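Local coordinates for putative retaining b-glycosidase (Saccharophagus degradans, PDB 5A95), which probably hydrolyses mixed-linkage beta-1,3-1,4-glucans as a retaining beta-glucanase of glycoside hydrolase family 5, at residues T67-K78 against V325-W336; E92-N100 against K356-K364. The protein carries 1 engineered substitution. All coordinates share one frame; numbering follows the deposited sequence.

In the fold
Contacts 1 and 2 both lie where the N-terminal and C-terminal parts of the (beta/alpha)8 barrel come together. Contact 1 pairs the strands 65-72 and 326-329 and runs on into the loops that hold the bound glucan; contact 2 packs the helices that follow these strands, 87-96 and 350-363, on the outside of the barrel. Their centres are about 13 Å apart, at about 8 Å and 18 Å from the centre of the chain. Asn100 N lies 2.8 Å from Arg69 O, a probable hydrogen bond. Further along, Phe332 CE1 approaches Trp97 CE2 to 3.5 Å. Trp330, Asp335 and Trp336 of contact 1 line the glycan pocket, whereas contact 2 is structural packing away from it.

Contact 1: T67-K78 against V325-W336; sequences TFRGVNIADTGK and VSYTVWVFDPDW. With BGC (beta-D-glucopyranose), chain D; BGC (beta-D-glucopyranose), chain B; BGC (beta-D-glucopyranose), chain C.
Val71 and Phe332 meet in the apolar part of the contact, CG2 of the valine resting 3.8 Å from CB of the phenylalanine. Nearer the glycan, the Trp336 ring is sandwiched: the methyl of Ala74 and CE of Lys78 lie over one face, and C4 of the chain D glucose lies 3.7 Å above the opposite one. Before these residues in the chain, strands 65-72 and 326-329 pair in parallel and close the (beta/alpha)8 barrel of family 5, with Asn72 N donating to Val329 O at 2.8 Å. Asn72 ND2 reaches the same oxygen from above its carbonyl plane (3.2 Å), while Asn72 OD1 is held by Arg103. A cis peptide between Trp330 and Val331 precedes the inverse gamma turn centred on Phe332; the Trp330 ring meets C3 of the chain B glucose with one face. At the polar edge the Lys78 chain, bent at chi2 (-85°), puts NZ 2.8 Å from Asp333 OD1, on its syn lone pair, and as close to Asp335 OD2, on its anti lone pair, in two salt bridges. Asp333 OD2, in turn, accepts from the backbone N of both Asp335 and Trp336, an Asx motif that fixes the carboxylate facing the lysine.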
loop_
_atom_site.group_PDB
_atom_site.type_symbol
_atom_site.label_atom_id
_atom_site.label_comp_id
_atom_site.label_asym_id
_atom_site.label_seq_id
_atom_site.Cartn_x
_atom_site.Cartn_y
_atom_site.Cartn_z
ATOM N N THR A 67 -2.722 36.924 -13.133
ATOM C CA THR A 67 -1.705 36.021 -13.694
ATOM C C THR A 67 -0.686 35.706 -12.623
ATOM O O THR A 67 -0.089 36.610 -12.066
ATOM C CB THR A 67 -1.009 36.711 -14.909
ATOM O OG1 THR A 67 -2.025 37.155 -15.836
ATOM C CG2 THR A 67 -0.074 35.784 -15.603
ATOM N N PHE A 68 -0.493 34.423 -12.312
ATOM C CA PHE A 68 0.613 34.041 -11.418
ATOM C C PHE A 68 1.922 34.228 -12.209
ATOM O O PHE A 68 2.047 33.732 -13.336
ATOM C CB PHE A 68 0.510 32.579 -10.952
ATOM C CG PHE A 68 -0.725 32.250 -10.151
ATOM C CD1 PHE A 68 -0.739 32.420 -8.783
ATOM C CD2 PHE A 68 -1.878 31.792 -10.761
ATOM C CE1 PHE A 68 -1.851 32.142 -8.034
ATOM C CE2 PHE A 68 -2.995 31.475 -10.004
ATOM C CZ PHE A 68 -2.997 31.677 -8.651
ATOM N N ARG A 69 2.864 34.956 -11.625
ATOM C CA ARG A 69 4.153 35.238 -12.230
ATOM C C ARG A 69 5.163 35.161 -11.104
ATOM O O ARG A 69 5.173 35.984 -10.181
ATOM C CB ARG A 69 4.214 36.649 -12.855
ATOM C CG ARG A 69 3.234 36.916 -13.992
ATOM C CD ARG A 69 3.386 38.342 -14.555
ATOM N NE ARG A 69 3.217 39.320 -13.478
ATOM C CZ ARG A 69 2.092 39.930 -13.145
ATOM N NH1 ARG A 69 0.968 39.731 -13.837
ATOM N NH2 ARG A 69 2.097 40.741 -12.098
ATOM N N GLY A 70 6.049 34.178 -11.163
ATOM C CA GLY A 70 7.037 34.051 -10.099
ATOM C C GLY A 70 8.037 32.955 -10.317
ATOM O O GLY A 70 8.426 32.665 -11.453
ATOM N N VAL A 71 8.455 32.348 -9.209
ATOM C CA VAL A 71 9.549 31.401 -9.216
ATOM C C VAL A 71 9.261 30.231 -8.282
ATOM O O VAL A 71 8.492 30.352 -7.325
ATOM C CB VAL A 71 10.890 32.035 -8.788
ATOM C CG1 VAL A 71 11.209 33.248 -9.637
ATOM C CG2 VAL A 71 10.884 32.440 -7.323
ATOM N N ASN A 72 9.910 29.104 -8.583
ATOM C CA ASN A 72 10.186 28.055 -7.616
ATOM C C ASN A 72 11.331 28.460 -6.723
ATOM O O ASN A 72 12.293 29.085 -7.190
ATOM C CB ASN A 72 10.621 26.788 -8.356
ATOM C CG ASN A 72 9.478 26.086 -9.035
ATOM O OD1 ASN A 72 8.834 25.252 -8.413
ATOM N ND2 ASN A 72 9.193 26.442 -10.282
ATOM N N ILE A 73 11.268 28.026 -5.470
ATOM C CA ILE A 73 12.435 27.926 -4.617
ATOM C C ILE A 73 12.630 26.444 -4.346
ATOM O O ILE A 73 11.813 25.608 -4.774
ATOM C CB ILE A 73 12.292 28.742 -3.326
ATOM C CG1 ILE A 73 11.069 28.300 -2.517
ATOM C CG2 ILE A 73 12.251 30.239 -3.649
ATOM C CD1 ILE A 73 10.953 28.968 -1.159
ATOM N N ALA A 74 13.736 26.092 -3.706
ATOM C CA ALA A 74 14.000 24.694 -3.393
ATOM C C ALA A 74 13.071 24.167 -2.288
ATOM O O ALA A 74 12.376 24.919 -1.607
ATOM C CB ALA A 74 15.474 24.479 -3.005
ATOM N N ASP A 75 13.097 22.845 -2.102
ATOM C CA ASP A 75 12.387 22.217 -0.995
ATOM C C ASP A 75 12.794 22.847 0.348
ATOM O O ASP A 75 13.958 23.167 0.579
ATOM C CB ASP A 75 12.697 20.712 -0.981
ATOM C CG ASP A 75 12.087 19.995 0.184
ATOM O OD1 ASP A 75 12.765 19.899 1.229
ATOM O OD2 ASP A 75 10.958 19.463 0.047
ATOM N N THR A 76 11.815 22.976 1.232
ATOM C CA THR A 76 12.001 23.601 2.532
ATOM C C THR A 76 13.130 22.945 3.309
ATOM O O THR A 76 13.937 23.626 3.919
ATOM C CB THR A 76 10.673 23.505 3.326
ATOM O OG1 THR A 76 9.635 24.197 2.618
ATOM C CG2 THR A 76 10.801 24.072 4.715
ATOM N N GLY A 77 13.167 21.617 3.309
ATOM C CA GLY A 77 14.204 20.891 4.021
ATOM C C GLY A 77 15.604 21.151 3.470
ATOM O O GLY A 77 16.574 21.233 4.210
ATOM N N LYS A 78 15.727 21.233 2.146
ATOM C CA LYS A 78 17.001 21.548 1.519
ATOM C C LYS A 78 17.464 22.900 2.042
ATOM O O LYS A 78 18.612 23.064 2.429
ATOM C CB LYS A 78 16.853 21.547 -0.012
ATOM C CG LYS A 78 18.132 21.836 -0.797
ATOM C CD LYS A 78 18.388 23.327 -0.965
ATOM C CE LYS A 78 19.555 23.550 -1.913
ATOM N NZ LYS A 78 19.970 24.964 -1.980
ATOM N N VAL A 325 -0.825 32.927 -20.235
ATOM C CA VAL A 325 -0.406 31.805 -19.398
ATOM C C VAL A 325 0.385 32.305 -18.188
ATOM O O VAL A 325 1.239 33.173 -18.304
ATOM C CB VAL A 325 0.384 30.806 -20.268
ATOM C CG1 VAL A 325 1.127 29.784 -19.428
ATOM C CG2 VAL A 325 -0.583 30.083 -21.219
ATOM N N SER A 326 0.072 31.739 -17.018
ATOM C CA SER A 326 0.807 31.995 -15.783
ATOM C C SER A 326 2.068 31.134 -15.721
ATOM O O SER A 326 2.185 30.144 -16.452
ATOM C CB SER A 326 -0.097 31.665 -14.614
ATOM O OG SER A 326 -1.181 32.571 -14.487
ATOM N N TYR A 327 3.017 31.499 -14.874
ATOM C CA TYR A 327 4.274 30.762 -14.834
ATOM C C TYR A 327 5.052 30.950 -13.543
ATOM O O TYR A 327 5.004 31.985 -12.909
ATOM C CB TYR A 327 5.179 31.133 -16.023
ATOM C CG TYR A 327 5.498 32.594 -16.128
ATOM C CD1 TYR A 327 6.583 33.140 -15.464
ATOM C CD2 TYR A 327 4.694 33.442 -16.858
ATOM C CE1 TYR A 327 6.882 34.490 -15.566
ATOM C CE2 TYR A 327 4.981 34.789 -16.969
ATOM C CZ TYR A 327 6.068 35.315 -16.310
ATOM O OH TYR A 327 6.366 36.673 -16.389
ATOM N N THR A 328 5.819 29.908 -13.204
ATOM C CA THR A 328 6.814 29.969 -12.155
ATOM C C THR A 328 8.110 29.330 -12.652
ATOM O O THR A 328 8.184 28.123 -12.887
ATOM C CB THR A 328 6.367 29.310 -10.847
ATOM O OG1 THR A 328 5.911 27.980 -11.052
ATOM C CG2 THR A 328 5.264 30.100 -10.181
ATOM N N VAL A 329 9.159 30.145 -12.802
ATOM C CA VAL A 329 10.416 29.707 -13.363
ATOM C C VAL A 329 11.097 28.726 -12.388
ATOM O O VAL A 329 11.012 28.883 -11.160
ATOM C CB VAL A 329 11.346 30.917 -13.582
ATOM C CG1 VAL A 329 12.682 30.522 -14.196
ATOM C CG2 VAL A 329 10.671 31.949 -14.475
ATOM N N TRP A 330 11.802 27.745 -12.947
ATOM C CA TRP A 330 12.616 26.802 -12.173
ATOM C C TRP A 330 14.093 27.148 -12.418
ATOM O O TRP A 330 14.511 27.122 -13.564
ATOM C CB TRP A 330 12.321 25.338 -12.628
ATOM C CG TRP A 330 13.113 24.301 -11.875
ATOM C CD1 TRP A 330 14.394 23.911 -12.132
ATOM C CD2 TRP A 330 12.717 23.615 -10.689
ATOM N NE1 TRP A 330 14.799 22.974 -11.211
ATOM C CE2 TRP A 330 13.790 22.781 -10.305
ATOM C CE3 TRP A 330 11.548 23.611 -9.922
ATOM C CZ2 TRP A 330 13.737 21.963 -9.174
ATOM C CZ3 TRP A 330 11.488 22.811 -8.808
ATOM C CH2 TRP A 330 12.572 21.972 -8.446
ATOM N N VAL A 331 14.899 27.434 -11.384
ATOM C CA VAL A 331 14.529 27.506 -9.959
ATOM C C VAL A 331 15.378 28.600 -9.299
ATOM O O VAL A 331 16.542 28.787 -9.672
ATOM C CB VAL A 331 14.750 26.138 -9.261
ATOM C CG1 VAL A 331 16.169 25.647 -9.440
ATOM C CG2 VAL A 331 14.368 26.183 -7.787
ATOM N N PHE A 332 14.804 29.315 -8.337
ATOM C CA PHE A 332 15.497 30.381 -7.633
ATOM C C PHE A 332 16.278 29.759 -6.478
ATOM O O PHE A 332 15.864 29.784 -5.338
ATOM C CB PHE A 332 14.502 31.434 -7.165
ATOM C CG PHE A 332 15.150 32.718 -6.751
ATOM C CD1 PHE A 332 15.433 33.685 -7.707
ATOM C CD2 PHE A 332 15.441 32.991 -5.422
ATOM C CE1 PHE A 332 16.000 34.891 -7.338
ATOM C CE2 PHE A 332 16.008 34.209 -5.056
ATOM C CZ PHE A 332 16.301 35.141 -6.021
ATOM N N ASP A 333 17.427 29.204 -6.847
ATOM C CA ASP A 333 18.332 28.484 -5.974
ATOM C C ASP A 333 19.679 28.485 -6.659
ATOM O O ASP A 333 19.723 28.399 -7.886
ATOM C CB ASP A 333 17.850 27.026 -5.819
ATOM C CG ASP A 333 18.561 26.309 -4.709
ATOM O OD1 ASP A 333 18.223 26.575 -3.537
ATOM O OD2 ASP A 333 19.497 25.509 -4.985
ATOM N N PRO A 334 20.794 28.568 -5.894
ATOM C CA PRO A 334 22.121 28.512 -6.530
ATOM C C PRO A 334 22.667 27.098 -6.754
ATOM O O PRO A 334 23.701 26.944 -7.391
ATOM C CB PRO A 334 23.014 29.278 -5.539
ATOM C CG PRO A 334 22.396 29.005 -4.219
ATOM C CD PRO A 334 20.910 28.898 -4.461
ATOM N N ASP A 335 22.007 26.082 -6.213
ATOM C CA ASP A 335 22.484 24.702 -6.274
ATOM C C ASP A 335 21.705 23.836 -7.241
ATOM O O ASP A 335 22.288 23.130 -8.066
ATOM C CB ASP A 335 22.464 24.048 -4.881
ATOM C CG ASP A 335 23.226 24.836 -3.869
ATOM O OD1 ASP A 335 24.384 25.140 -4.154
ATOM O OD2 ASP A 335 22.683 25.159 -2.801
ATOM N N TRP A 336 20.379 23.878 -7.152
ATOM C CA TRP A 336 19.510 23.120 -8.019
ATOM C C TRP A 336 19.396 23.825 -9.366
ATOM O O TRP A 336 19.251 25.039 -9.415
ATOM C CB TRP A 336 18.133 23.015 -7.368
ATOM C CG TRP A 336 18.065 22.084 -6.227
ATOM C CD1 TRP A 336 19.112 21.449 -5.599
ATOM C CD2 TRP A 336 16.877 21.637 -5.588
ATOM N NE1 TRP A 336 18.622 20.621 -4.600
ATOM C CE2 TRP A 336 17.256 20.735 -4.561
ATOM C CE3 TRP A 336 15.516 21.927 -5.771
ATOM C CZ2 TRP A 336 16.325 20.105 -3.742
ATOM C CZ3 TRP A 336 14.580 21.274 -4.952
ATOM C CH2 TRP A 336 14.991 20.385 -3.956
HETATM C C2 BGC D . 17.641 19.799 -10.060
HETATM C C3 BGC D . 18.495 18.936 -9.149
HETATM C C4 BGC D . 17.771 18.622 -7.859
HETATM C C5 BGC D . 16.382 18.051 -8.141
HETATM C C6 BGC D . 15.518 17.930 -6.912
HETATM C C1 BGC D . 16.330 19.061 -10.273
HETATM O O2 BGC D . 18.358 19.974 -11.280
HETATM O O3 BGC D . 19.695 19.656 -8.838
HETATM O O4 BGC D . 18.522 17.653 -7.133
HETATM O O5 BGC D . 15.682 18.909 -9.023
HETATM O O6 BGC D . 14.240 17.419 -7.276
HETATM C C2 BGC B . 12.200 18.176 -12.111
HETATM C C3 BGC B . 13.098 19.016 -11.206
HETATM C C4 BGC B . 14.516 19.051 -11.790
HETATM C C5 BGC B . 14.470 19.539 -13.224
HETATM C C6 BGC B . 15.839 19.622 -13.855
HETATM C C1 BGC B . 12.370 18.462 -13.600
HETATM O O1 BGC B . 11.940 17.400 -14.414
HETATM O O2 BGC B . 10.794 18.327 -11.690
HETATM O O3 BGC B . 13.006 18.461 -9.856
HETATM O O4 BGC B . 15.466 19.850 -11.070
HETATM O O5 BGC B . 13.727 18.569 -13.956
HETATM O O6 BGC B . 15.600 19.896 -15.236
HETATM C C2 BGC C . 22.011 20.085 -9.304
HETATM C C3 BGC C . 23.303 19.524 -9.861
HETATM C C4 BGC C . 23.573 18.160 -9.269
HETATM C C5 BGC C . 22.389 17.251 -9.530
HETATM C C6 BGC C . 22.579 15.870 -8.912
HETATM C C1 BGC C . 20.869 19.121 -9.477
HETATM O O2 BGC C . 21.713 21.318 -9.974
HETATM O O3 BGC C . 24.376 20.390 -9.502
HETATM O O4 BGC C . 24.775 17.645 -9.847
HETATM O O5 BGC C . 21.221 17.831 -8.940
HETATM O O6 BGC C . 22.672 15.994 -7.480
HETATM O O HOH W 1 15.864 27.980 -3.214
#

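Contact 2: E92-N100 against K356-K364; sequences ELANNWGVN and KQVMLEAKK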
loop_
_atom_site.group_PDB
_atom_site.type_symbol
_atom_site.label_atom_id
_atom_site.label_comp_id
_atom_site.label_asym_id
_atom_site.label_seq_id
_atom_site.Cartn_x
_atom_site.Cartn_y
_atom_site.Cartn_z
ATOM N N GLU A 92 13.308 39.331 -0.862
ATOM C CA GLU A 92 14.117 39.617 -2.047
ATOM C C GLU A 92 13.268 39.420 -3.312
ATOM O O GLU A 92 13.256 40.231 -4.227
ATOM C CB GLU A 92 15.316 38.694 -2.080
ATOM C CG GLU A 92 16.088 38.704 -3.397
ATOM C CD GLU A 92 16.814 40.003 -3.705
ATOM O OE1 GLU A 92 16.909 40.893 -2.824
ATOM O OE2 GLU A 92 17.344 40.102 -4.821
ATOM N N LEU A 93 12.555 38.312 -3.353
ATOM C CA LEU A 93 11.763 37.996 -4.520
ATOM C C LEU A 93 10.632 38.990 -4.765
ATOM O O LEU A 93 10.420 39.444 -5.904
ATOM C CB LEU A 93 11.220 36.573 -4.401
ATOM C CG LEU A 93 12.280 35.504 -4.625
ATOM C CD1 LEU A 93 11.795 34.130 -4.153
ATOM C CD2 LEU A 93 12.661 35.465 -6.108
ATOM N N ALA A 94 9.860 39.273 -3.716
ATOM C CA ALA A 94 8.724 40.171 -3.831
ATOM C C ALA A 94 9.182 41.603 -4.109
ATOM O O ALA A 94 8.600 42.315 -4.941
ATOM C CB ALA A 94 7.872 40.126 -2.587
ATOM N N ASN A 95 10.230 42.026 -3.422
ATOM C CA ASN A 95 10.643 43.429 -3.522
ATOM C C ASN A 95 11.495 43.766 -4.728
ATOM O O ASN A 95 11.430 44.877 -5.233
ATOM C CB ASN A 95 11.405 43.874 -2.267
ATOM C CG ASN A 95 10.552 43.830 -1.016
ATOM O OD1 ASN A 95 9.330 43.927 -1.077
ATOM N ND2 ASN A 95 11.204 43.685 0.131
ATOM N N ASN A 96 12.310 42.815 -5.153
ATOM C CA ASN A 96 13.314 43.054 -6.194
ATOM C C ASN A 96 13.205 42.254 -7.488
ATOM O O ASN A 96 13.829 42.620 -8.479
ATOM C CB ASN A 96 14.713 42.843 -5.623
ATOM C CG ASN A 96 15.075 43.882 -4.578
ATOM O OD1 ASN A 96 14.599 45.018 -4.621
ATOM N ND2 ASN A 96 15.937 43.503 -3.652
ATOM N N TRP A 97 12.427 41.167 -7.488
ATOM C CA TRP A 97 12.310 40.324 -8.688
ATOM C C TRP A 97 10.942 40.334 -9.361
ATOM O O TRP A 97 10.731 39.625 -10.350
ATOM C CB TRP A 97 12.750 38.883 -8.365
ATOM C CG TRP A 97 14.219 38.748 -8.104
ATOM C CD1 TRP A 97 14.912 39.247 -7.025
ATOM C CD2 TRP A 97 15.188 38.071 -8.911
ATOM N NE1 TRP A 97 16.239 38.961 -7.146
ATOM C CE2 TRP A 97 16.443 38.226 -8.283
ATOM C CE3 TRP A 97 15.120 37.340 -10.110
ATOM C CZ2 TRP A 97 17.621 37.666 -8.809
ATOM C CZ3 TRP A 97 16.285 36.791 -10.624
ATOM C CH2 TRP A 97 17.523 36.969 -9.987
ATOM N N GLY A 98 10.009 41.119 -8.839
ATOM C CA GLY A 98 8.725 41.336 -9.488
ATOM C C GLY A 98 7.742 40.210 -9.314
ATOM O O GLY A 98 6.729 40.189 -9.976
ATOM N N VAL A 99 8.029 39.258 -8.431
ATOM C CA VAL A 99 7.147 38.102 -8.346
ATOM C C VAL A 99 5.855 38.405 -7.605
ATOM O O VAL A 99 5.841 39.215 -6.681
ATOM C CB VAL A 99 7.785 36.876 -7.664
ATOM C CG1 VAL A 99 9.184 36.582 -8.202
ATOM C CG2 VAL A 99 7.774 36.964 -6.147
ATOM N N ASN A 100 4.771 37.717 -7.983
ATOM C CA ASN A 100 3.580 37.696 -7.173
ATOM C C ASN A 100 3.292 36.291 -6.633
ATOM O O ASN A 100 2.293 36.101 -5.946
ATOM C CB ASN A 100 2.370 38.285 -7.897
ATOM C CG ASN A 100 1.923 37.463 -9.100
ATOM O OD1 ASN A 100 2.208 36.297 -9.209
ATOM N ND2 ASN A 100 1.180 38.078 -9.993
ATOM N N LYS A 356 13.974 38.084 -14.547
ATOM C CA LYS A 356 13.828 39.168 -13.608
ATOM C C LYS A 356 13.287 40.428 -14.323
ATOM O O LYS A 356 12.375 41.101 -13.865
ATOM C CB LYS A 356 15.182 39.508 -12.964
ATOM C CG LYS A 356 15.092 40.497 -11.835
ATOM C CD LYS A 356 16.447 40.680 -11.200
ATOM C CE LYS A 356 16.382 41.585 -9.982
ATOM N NZ LYS A 356 17.715 41.640 -9.311
ATOM N N GLN A 357 13.903 40.752 -15.460
ATOM C CA GLN A 357 13.465 41.900 -16.244
ATOM C C GLN A 357 12.029 41.744 -16.723
ATOM O O GLN A 357 11.236 42.662 -16.648
ATOM C CB GLN A 357 14.427 42.111 -17.417
ATOM C CG GLN A 357 14.103 43.291 -18.320
ATOM C CD GLN A 357 15.251 43.629 -19.275
ATOM O OE1 GLN A 357 15.833 42.762 -19.901
ATOM N NE2 GLN A 357 15.584 44.907 -19.369
ATOM N N VAL A 358 11.688 40.553 -17.204
ATOM C CA VAL A 358 10.332 40.266 -17.668
ATOM C C VAL A 358 9.316 40.456 -16.552
ATOM O O VAL A 358 8.293 41.105 -16.731
ATOM C CB VAL A 358 10.256 38.827 -18.233
ATOM C CG1 VAL A 358 8.822 38.373 -18.453
ATOM C CG2 VAL A 358 11.063 38.717 -19.520
ATOM N N MET A 359 9.617 39.896 -15.374
ATOM C CA MET A 359 8.660 39.968 -14.275
ATOM C C MET A 359 8.545 41.382 -13.716
ATOM O O MET A 359 7.447 41.830 -13.393
ATOM C CB MET A 359 9.025 38.980 -13.171
ATOM C CG MET A 359 8.878 37.545 -13.632
ATOM S SD MET A 359 9.121 36.282 -12.347
ATOM C CE MET A 359 10.845 36.543 -11.911
ATOM N N LEU A 360 9.663 42.093 -13.622
ATOM C CA LEU A 360 9.593 43.477 -13.148
ATOM C C LEU A 360 8.755 44.343 -14.102
ATOM O O LEU A 360 7.968 45.200 -13.660
ATOM C CB LEU A 360 10.985 44.078 -12.968
ATOM C CG LEU A 360 11.733 43.579 -11.732
ATOM C CD1 LEU A 360 13.207 43.927 -11.821
ATOM C CD2 LEU A 360 11.135 44.124 -10.454
ATOM N N GLU A 361 8.916 44.124 -15.408
ATOM C CA GLU A 361 8.143 44.888 -16.376
ATOM C C GLU A 361 6.656 44.551 -16.303
ATOM O O GLU A 361 5.812 45.436 -16.360
ATOM C CB GLU A 361 8.686 44.682 -17.799
ATOM C CG GLU A 361 7.942 45.467 -18.863
ATOM C CD GLU A 361 7.764 46.945 -18.506
ATOM O OE1 GLU A 361 8.762 47.601 -18.083
ATOM O OE2 GLU A 361 6.617 47.448 -18.641
ATOM N N ALA A 362 6.341 43.264 -16.121
ATOM C CA ALA A 362 4.950 42.812 -16.070
ATOM C C ALA A 362 4.237 43.319 -14.825
ATOM O O ALA A 362 3.031 43.567 -14.853
ATOM C CB ALA A 362 4.864 41.293 -16.141
ATOM N N LYS A 363 4.985 43.507 -13.740
ATOM C CA LYS A 363 4.394 43.964 -12.487
ATOM C C LYS A 363 3.948 45.424 -12.596
ATOM O O LYS A 363 2.971 45.829 -11.963
ATOM C CB LYS A 363 5.401 43.798 -11.347
ATOM C CG LYS A 363 4.921 44.300 -10.003
ATOM C CD LYS A 363 5.921 43.990 -8.917
ATOM C CE LYS A 363 5.473 44.511 -7.554
ATOM N NZ LYS A 363 6.470 44.084 -6.536
ATOM N N LYS A 364 4.688 46.194 -13.389
ATOM C CA LYS A 364 4.361 47.588 -13.654
ATOM C C LYS A 364 3.095 47.690 -14.497
ATOM O O LYS A 364 2.633 48.799 -14.791
ATOM C CB LYS A 364 5.518 48.277 -14.379
ATOM C CG LYS A 364 6.781 48.437 -13.558
ATOM C CD LYS A 364 7.786 49.325 -14.281
ATOM C CE LYS A 364 8.893 49.779 -13.342
ATOM N NZ LYS A 364 9.941 50.601 -14.010
HETATM O O HOH W 2 5.582 40.054 -12.412
HETATM O O HOH W 3 5.404 41.583 -5.662
#
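The indole of Trp97 carries the aliphatic chain of Lys356 across one face. CD of the lysine sits over the six-membered ring, 3.6 Å from its centroid, and NZ lies above the five-membered ring at 4.0 Å from that centroid, a CH-pi contact and a cation-pi contact from one side chain. The two side chains cross at about a right angle, and because Lys356 has CG anti to its backbone N (chi1 -172°) and stays extended beyond it, its whole length is laid over the indole. At the ring edge, in plane, NE1 donates to Glu92 OE2 at 2.8 Å, while the other oxygen, OE1, accepts from Asn96 ND2. The carboxylate thus ties the indole to the preceding helical turn and limits its rotation; its negative charge, not in contact with Lys356 NZ, may still favour the ammonium over the ring. The Trp97 ring also packs edge-to-face with Phe332.

At the backbone of Trp97, Met359 brings CB to 3.4 Å from Trp97 O, and its CE reaches CG1 of Val99 at 4.1 Å. Gly98 leaves the helix with positive phi (78°), and the lack of a side chain lets its backbone approach to a CA-CA distance of 4.3 Å from Leu360, whose CD2 touches Gly98 N. Two waters complete the seam: one donates to both Gly98 O and Met359 O, and the other donates to Val99 O while accepting from Lys363 NZ at 2.9 Å.

The segments of helices 87-96 and 350-363 cross at -59° with their axes 10.9 Å apart, and most of the close contacts come from Asn96 to Val99, at and after the end of helix 87-96. The two helices pack side by side outside the pair of parallel strands, 65-72 and 326-329, that closes the (beta/alpha)8 barrel of family 5.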